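Local coordinates for protein NleB (PDB 6E66) that belongs to the SseK/NleB family of bacterial effector proteins and is built around a core of the GT-A class, at residues A[128-133]-A[168-173]; A[134-139]-A[160-165]. All coordinates share one frame; numbering follows the deposited sequence.

Both contacts belong to an all-helical part of the chain to one side of its centre: contact 1 lies about 19 Å from that centre and contact 2 about 25 Å, measured between centres. Helix 131-143 serves both, its start in contact 1 and its middle in contact 2, and their centres are about 10 Å apart. Along the sequence contact 2 is nested within the loop that contact 1 closes. They touch directly: Lys-129 NZ forms a salt bridge with Glu-137 OE1 at 2.9 Å and hydrogen-bonds to Lys-275 O, while Ile-165 CD1 packs 3.7 Å from Leu-131 CB and Leu-162 CD1 3.7 Å from Ser-132 CB. Contact 1 is mainly polar, contact 2 side-chain packing.

Contact 1 of 2, residues A[128-133]-A[168-173]; sequences DKKLSD and GKDSLI
The chi1 of Asp-170 (-169°) places CG opposite the backbone N and carries the carboxylate to Ser-132, while Ser-171, whose OG is also anti to its own N (chi1 158°), turns its hydroxyl to Asp-128. The two acids reach across the contact in opposite directions. Asp-170 OD1 accepts the N-H of Ser-132 through its syn lone pair, at 2.8 Å from Ser-132 N. The other oxygen, OD2, takes the hydroxyl of Ser-132, but the 2.4 Å between OD2 and Ser-132 OG is so short that its exact value is doubtful. A water adds a further link, donating to Asp-170 OD2 and accepting from Lys-130 NZ, whose chain bends at its last torsion.

At the other end, Asp-128 OD2 receives Ser-171 OG on its syn side at 2.5 Å. Asp-128 OD1 is met by Ile-173 N at 3.0 Å, with the donor lying 33° out of the carboxylate plane; OD1 also receives a weak bond from Lys-129 N, of its own segment. Between the two carboxylates, Leu-172 N donates to Lys-129 O at 2.8 Å. Apolar contact is modest, with Leu-131 CD1 lying 4.0 Å from Leu-172 CD1. Phe-187 of helix 182-195 packs on Leu-172 and Ile-173.

Asp-170 is also the centre of an inverse gamma turn, just ahead of Ser-171, the N-cap residue whose OG accepts from Glu-174 N. The whole is a reciprocal arrangement at two helix starts, in which acids from distant parts of the chain take up first-turn N-H groups of helices 131-143 and 172-178.

Contact 2 of 2, residues A[134-139]-A[160-165]; sequences IYLENI and EELKNI
Tyr-135 meets Glu-161, Leu-162 and Ile-165 where helices 131-143 and 152-163, running in broadly opposite directions, pair as a helix-loop-helix hairpin, consistent with the helical insertion of the SseK/NleB family. The backbones come closest at Tyr-135 and Leu-162, whose CA atoms are 6.1 Å apart.

The tight part is the surround of the tyrosine ring. The chi1 of Tyr-135 (-57°) sets CG opposite the carbonyl carbon and sends the ring across to the second helix. Ile-165 touches the ring edge, its CD1 3.5 Å from Tyr-135 CE2, and Ile-165 CG1 lies in the ring plane. Leu-162 comes in obliquely, with CA 3.7 Å from Tyr-135 CD2.

Glu-161 forms the exposed rim of the contact. Its CB stands over one ring face, 4.2 Å above the plane and offset toward the rim; chi1 of -149° brings CG to 3.6 Å from Tyr-135 OH, and the bend at chi2 then turns the carboxylate to lie only 16° from the ring plane, although the two side chains cross at about a right angle. Val-278, from a loop, touches both Tyr-135 and Glu-161.

Farther along, packing is looser and thins to methyl groups. Leu-136, partly exposed, and Ile-139, buried and also packed on Leu-155 and Leu-158, share one partner: Leu-162 CD2 lies 3.9 Å from Leu-136 CD1 and 4.1 Å from Ile-139 CD1.

Contact 1 of 2, residues A[128-133]-A[168-173]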
loop_
_atom_site.group_PDB
_atom_site.type_symbol
_atom_site.label_atom_id
_atom_site.label_comp_id
_atom_site.label_asym_id
_atom_site.label_seq_id
_atom_site.Cartn_x
_atom_site.Cartn_y
_atom_site.Cartn_z
ATOM N N ASP A 128 -9.153 -7.471 -7.864
ATOM C CA ASP A 128 -8.441 -7.836 -9.082
ATOM C C ASP A 128 -9.201 -7.439 -10.340
ATOM O O ASP A 128 -10.366 -7.044 -10.309
ATOM C CB ASP A 128 -8.158 -9.341 -9.129
ATOM C CG ASP A 128 -6.862 -9.668 -9.870
ATOM O OD1 ASP A 128 -6.180 -8.737 -10.354
ATOM O OD2 ASP A 128 -6.501 -10.855 -9.956
ATOM N N LYS A 129 -8.494 -7.562 -11.470
ATOM C CA LYS A 129 -9.030 -7.348 -12.802
ATOM C C LYS A 129 -8.090 -8.042 -13.781
ATOM O O LYS A 129 -6.874 -8.083 -13.558
ATOM C CB LYS A 129 -9.145 -5.847 -13.114
ATOM C CG LYS A 129 -9.609 -5.516 -14.501
ATOM C CD LYS A 129 -9.952 -4.040 -14.635
ATOM C CE LYS A 129 -10.588 -3.791 -15.997
ATOM N NZ LYS A 129 -10.769 -2.334 -16.255
ATOM N N LYS A 130 -8.665 -8.601 -14.847
ATOM C CA LYS A 130 -7.855 -9.297 -15.878
ATOM C C LYS A 130 -6.986 -8.261 -16.599
ATOM O O LYS A 130 -7.499 -7.168 -16.904
ATOM C CB LYS A 130 -8.766 -10.022 -16.874
ATOM C CG LYS A 130 -9.360 -11.333 -16.381
ATOM C CD LYS A 130 -10.407 -11.902 -17.313
ATOM C CE LYS A 130 -11.022 -13.188 -16.802
ATOM N NZ LYS A 130 -10.110 -14.342 -16.984
ATOM N N LEU A 131 -5.721 -8.603 -16.859
ATOM C CA LEU A 131 -4.789 -7.698 -17.584
ATOM C C LEU A 131 -5.340 -7.468 -18.996
ATOM O O LEU A 131 -5.282 -6.321 -19.477
ATOM C CB LEU A 131 -3.409 -8.360 -17.641
ATOM C CG LEU A 131 -2.275 -7.602 -16.952
ATOM C CD1 LEU A 131 -2.816 -6.653 -15.894
ATOM C CD2 LEU A 131 -1.276 -8.570 -16.339
ATOM N N SER A 132 -5.852 -8.534 -19.620
ATOM C CA SER A 132 -6.424 -8.473 -20.990
ATOM C C SER A 132 -7.539 -7.423 -21.074
ATOM O O SER A 132 -7.595 -6.727 -22.104
ATOM C CB SER A 132 -6.906 -9.831 -21.438
ATOM O OG SER A 132 -7.759 -10.413 -20.463
ATOM N N ASP A 133 -8.388 -7.301 -20.045
ATOM C CA ASP A 133 -9.462 -6.314 -20.141
ATOM C C ASP A 133 -8.920 -4.886 -20.072
ATOM O O ASP A 133 -9.460 -3.985 -20.720
ATOM C CB ASP A 133 -10.489 -6.533 -19.033
ATOM C CG ASP A 133 -11.408 -7.728 -19.296
ATOM O OD1 ASP A 133 -11.695 -8.047 -20.482
ATOM O OD2 ASP A 133 -11.826 -8.343 -18.293
ATOM N N GLY A 168 -2.562 -18.349 -17.985
ATOM C CA GLY A 168 -2.980 -18.528 -16.609
ATOM C C GLY A 168 -2.596 -17.427 -15.636
ATOM O O GLY A 168 -2.884 -17.565 -14.444
ATOM N N LYS A 169 -1.951 -16.342 -16.082
ATOM C CA LYS A 169 -1.602 -15.235 -15.197
ATOM C C LYS A 169 -2.235 -13.926 -15.661
ATOM O O LYS A 169 -1.656 -12.848 -15.511
ATOM C CB LYS A 169 -0.085 -15.102 -15.088
ATOM C CG LYS A 169 0.554 -16.414 -14.598
ATOM C CD LYS A 169 2.042 -16.278 -14.359
ATOM C CE LYS A 169 2.628 -17.575 -13.806
ATOM N NZ LYS A 169 4.114 -17.517 -13.861
ATOM N N ASP A 170 -3.423 -14.013 -16.249
ATOM C CA ASP A 170 -4.122 -12.834 -16.751
ATOM C C ASP A 170 -4.819 -12.161 -15.566
ATOM O O ASP A 170 -6.033 -12.260 -15.371
ATOM C CB ASP A 170 -5.094 -13.233 -17.850
ATOM C CG ASP A 170 -5.667 -12.034 -18.590
ATOM O OD1 ASP A 170 -5.320 -10.878 -18.254
ATOM O OD2 ASP A 170 -6.510 -12.260 -19.479
ATOM N N SER A 171 -4.020 -11.441 -14.774
ATOM C CA SER A 171 -4.456 -10.904 -13.493
ATOM C C SER A 171 -3.579 -9.719 -13.152
ATOM O O SER A 171 -2.356 -9.849 -13.107
ATOM C CB SER A 171 -4.365 -11.952 -12.372
ATOM O OG SER A 171 -4.287 -11.320 -11.095
ATOM N N LEU A 172 -4.210 -8.580 -12.891
ATOM C CA LEU A 172 -3.466 -7.400 -12.465
ATOM C C LEU A 172 -2.634 -7.700 -11.219
ATOM O O LEU A 172 -1.446 -7.370 -11.152
ATOM C CB LEU A 172 -4.442 -6.250 -12.204
ATOM C CG LEU A 172 -3.833 -4.958 -11.645
ATOM C CD1 LEU A 172 -2.999 -4.266 -12.710
ATOM C CD2 LEU A 172 -4.946 -4.056 -11.177
ATOM N N ILE A 173 -3.250 -8.341 -10.225
ATOM C CA ILE A 173 -2.581 -8.599 -8.954
ATOM C C ILE A 173 -1.475 -9.637 -9.110
ATOM O O ILE A 173 -0.380 -9.474 -8.558
ATOM C CB ILE A 173 -3.613 -9.037 -7.907
ATOM C CG1 ILE A 173 -4.547 -7.868 -7.594
ATOM C CG2 ILE A 173 -2.919 -9.554 -6.636
ATOM C CD1 ILE A 173 -5.699 -8.245 -6.664
HETATM O O HOH W 1 -8.342 -14.581 -18.960
#

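Contact 2 of 2, residues A[134-139]-A[160-165]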
loop_
_atom_site.group_PDB
_atom_site.type_symbol
_atom_site.label_atom_id
_atom_site.label_comp_id
_atom_site.label_asym_id
_atom_site.label_seq_id
_atom_site.Cartn_x
_atom_site.Cartn_y
_atom_site.Cartn_z
ATOM N N ILE A 134 -7.871 -4.650 -19.278
ATOM C CA ILE A 134 -7.273 -3.308 -19.258
ATOM C C ILE A 134 -6.707 -2.969 -20.626
ATOM O O ILE A 134 -6.922 -1.865 -21.136
ATOM C CB ILE A 134 -6.186 -3.195 -18.177
ATOM C CG1 ILE A 134 -6.735 -3.600 -16.812
ATOM C CG2 ILE A 134 -5.571 -1.764 -18.160
ATOM C CD1 ILE A 134 -5.643 -3.777 -15.805
ATOM N N TYR A 135 -5.989 -3.920 -21.255
ATOM C CA TYR A 135 -5.418 -3.637 -22.573
ATOM C C TYR A 135 -6.511 -3.511 -23.627
ATOM O O TYR A 135 -6.450 -2.620 -24.482
ATOM C CB TYR A 135 -4.426 -4.717 -22.988
ATOM C CG TYR A 135 -3.285 -4.951 -22.026
ATOM C CD1 TYR A 135 -2.683 -3.905 -21.362
ATOM C CD2 TYR A 135 -2.816 -6.233 -21.787
ATOM C CE1 TYR A 135 -1.626 -4.120 -20.482
ATOM C CE2 TYR A 135 -1.769 -6.463 -20.916
ATOM C CZ TYR A 135 -1.177 -5.401 -20.255
ATOM O OH TYR A 135 -0.133 -5.640 -19.380
ATOM N N LEU A 136 -7.514 -4.394 -23.580
ATOM C CA LEU A 136 -8.584 -4.370 -24.572
ATOM C C LEU A 136 -9.357 -3.056 -24.524
ATOM O O LEU A 136 -9.690 -2.485 -25.565
ATOM C CB LEU A 136 -9.529 -5.549 -24.323
ATOM C CG LEU A 136 -9.661 -6.739 -25.267
ATOM C CD1 LEU A 136 -8.750 -6.659 -26.480
ATOM C CD2 LEU A 136 -9.491 -8.050 -24.503
ATOM N N GLU A 137 -9.659 -2.565 -23.321
ATOM C CA GLU A 137 -10.414 -1.318 -23.196
ATOM C C GLU A 137 -9.617 -0.148 -23.761
ATOM O O GLU A 137 -10.174 0.740 -24.410
ATOM C CB GLU A 137 -10.795 -1.082 -21.728
ATOM C CG GLU A 137 -11.911 -2.019 -21.247
ATOM C CD GLU A 137 -11.865 -2.317 -19.749
ATOM O OE1 GLU A 137 -11.218 -1.559 -19.004
ATOM O OE2 GLU A 137 -12.500 -3.315 -19.324
ATOM N N ASN A 138 -8.305 -0.151 -23.566
ATOM C CA ASN A 138 -7.488 0.901 -24.153
ATOM C C ASN A 138 -7.297 0.708 -25.658
ATOM O O ASN A 138 -7.287 1.686 -26.415
ATOM C CB ASN A 138 -6.148 0.959 -23.429
ATOM C CG ASN A 138 -6.251 1.714 -22.135
ATOM O OD1 ASN A 138 -6.034 2.911 -22.124
ATOM N ND2 ASN A 138 -6.622 1.027 -21.035
ATOM N N ILE A 139 -7.109 -0.537 -26.109
ATOM C CA ILE A 139 -7.045 -0.806 -27.545
ATOM C C ILE A 139 -8.300 -0.271 -28.234
ATOM O O ILE A 139 -8.220 0.455 -29.225
ATOM C CB ILE A 139 -6.851 -2.313 -27.801
ATOM C CG1 ILE A 139 -5.436 -2.741 -27.427
ATOM C CG2 ILE A 139 -7.120 -2.666 -29.255
ATOM C CD1 ILE A 139 -5.239 -4.268 -27.405
ATOM N N GLU A 160 0.860 -5.839 -28.623
ATOM C CA GLU A 160 1.974 -6.707 -28.262
ATOM C C GLU A 160 1.938 -7.055 -26.779
ATOM O O GLU A 160 2.247 -8.190 -26.394
ATOM C CB GLU A 160 3.300 -6.031 -28.642
ATOM C CG GLU A 160 4.533 -6.764 -28.172
ATOM C CD GLU A 160 5.069 -7.728 -29.224
ATOM O OE1 GLU A 160 4.250 -8.358 -29.947
ATOM O OE2 GLU A 160 6.314 -7.868 -29.309
ATOM N N GLU A 161 1.544 -6.104 -25.931
ATOM C CA GLU A 161 1.411 -6.415 -24.513
ATOM C C GLU A 161 0.259 -7.388 -24.256
ATOM O O GLU A 161 0.363 -8.269 -23.393
ATOM C CB GLU A 161 1.219 -5.122 -23.724
ATOM C CG GLU A 161 1.790 -5.206 -22.339
ATOM C CD GLU A 161 2.557 -3.962 -21.949
ATOM O OE1 GLU A 161 2.044 -2.843 -22.186
ATOM O OE2 GLU A 161 3.680 -4.112 -21.405
ATOM N N LEU A 162 -0.845 -7.250 -24.991
ATOM C CA LEU A 162 -1.963 -8.173 -24.825
ATOM C C LEU A 162 -1.551 -9.585 -25.197
ATOM O O LEU A 162 -1.902 -10.545 -24.499
ATOM C CB LEU A 162 -3.144 -7.728 -25.682
ATOM C CG LEU A 162 -4.321 -8.701 -25.776
ATOM C CD1 LEU A 162 -5.112 -8.754 -24.477
ATOM C CD2 LEU A 162 -5.243 -8.324 -26.925
ATOM N N LYS A 163 -0.789 -9.725 -26.292
ATOM C CA LYS A 163 -0.389 -11.050 -26.769
ATOM C C LYS A 163 0.603 -11.708 -25.822
ATOM O O LYS A 163 0.615 -12.934 -25.705
ATOM C CB LYS A 163 0.219 -10.961 -28.178
ATOM C CG LYS A 163 -0.775 -10.543 -29.271
ATOM C CD LYS A 163 -0.099 -10.300 -30.628
ATOM C CE LYS A 163 -1.075 -9.632 -31.602
ATOM N NZ LYS A 163 -0.678 -9.731 -33.040
ATOM N N ASN A 164 1.421 -10.929 -25.121
ATOM C CA ASN A 164 2.447 -11.498 -24.254
ATOM C C ASN A 164 2.000 -11.701 -22.805
ATOM O O ASN A 164 2.845 -11.988 -21.956
ATOM C CB ASN A 164 3.711 -10.636 -24.295
ATOM C CG ASN A 164 4.352 -10.620 -25.685
ATOM O OD1 ASN A 164 4.303 -11.613 -26.412
ATOM N ND2 ASN A 164 4.935 -9.494 -26.059
ATOM N N ILE A 165 0.712 -11.573 -22.501
ATOM C CA ILE A 165 0.248 -11.950 -21.155
ATOM C C ILE A 165 0.502 -13.440 -20.938
ATOM O O ILE A 165 0.070 -14.264 -21.764
ATOM C CB ILE A 165 -1.251 -11.634 -20.993
ATOM C CG1 ILE A 165 -1.513 -10.120 -21.042
ATOM C CG2 ILE A 165 -1.770 -12.255 -19.677
ATOM C CD1 ILE A 165 -2.995 -9.752 -21.097
#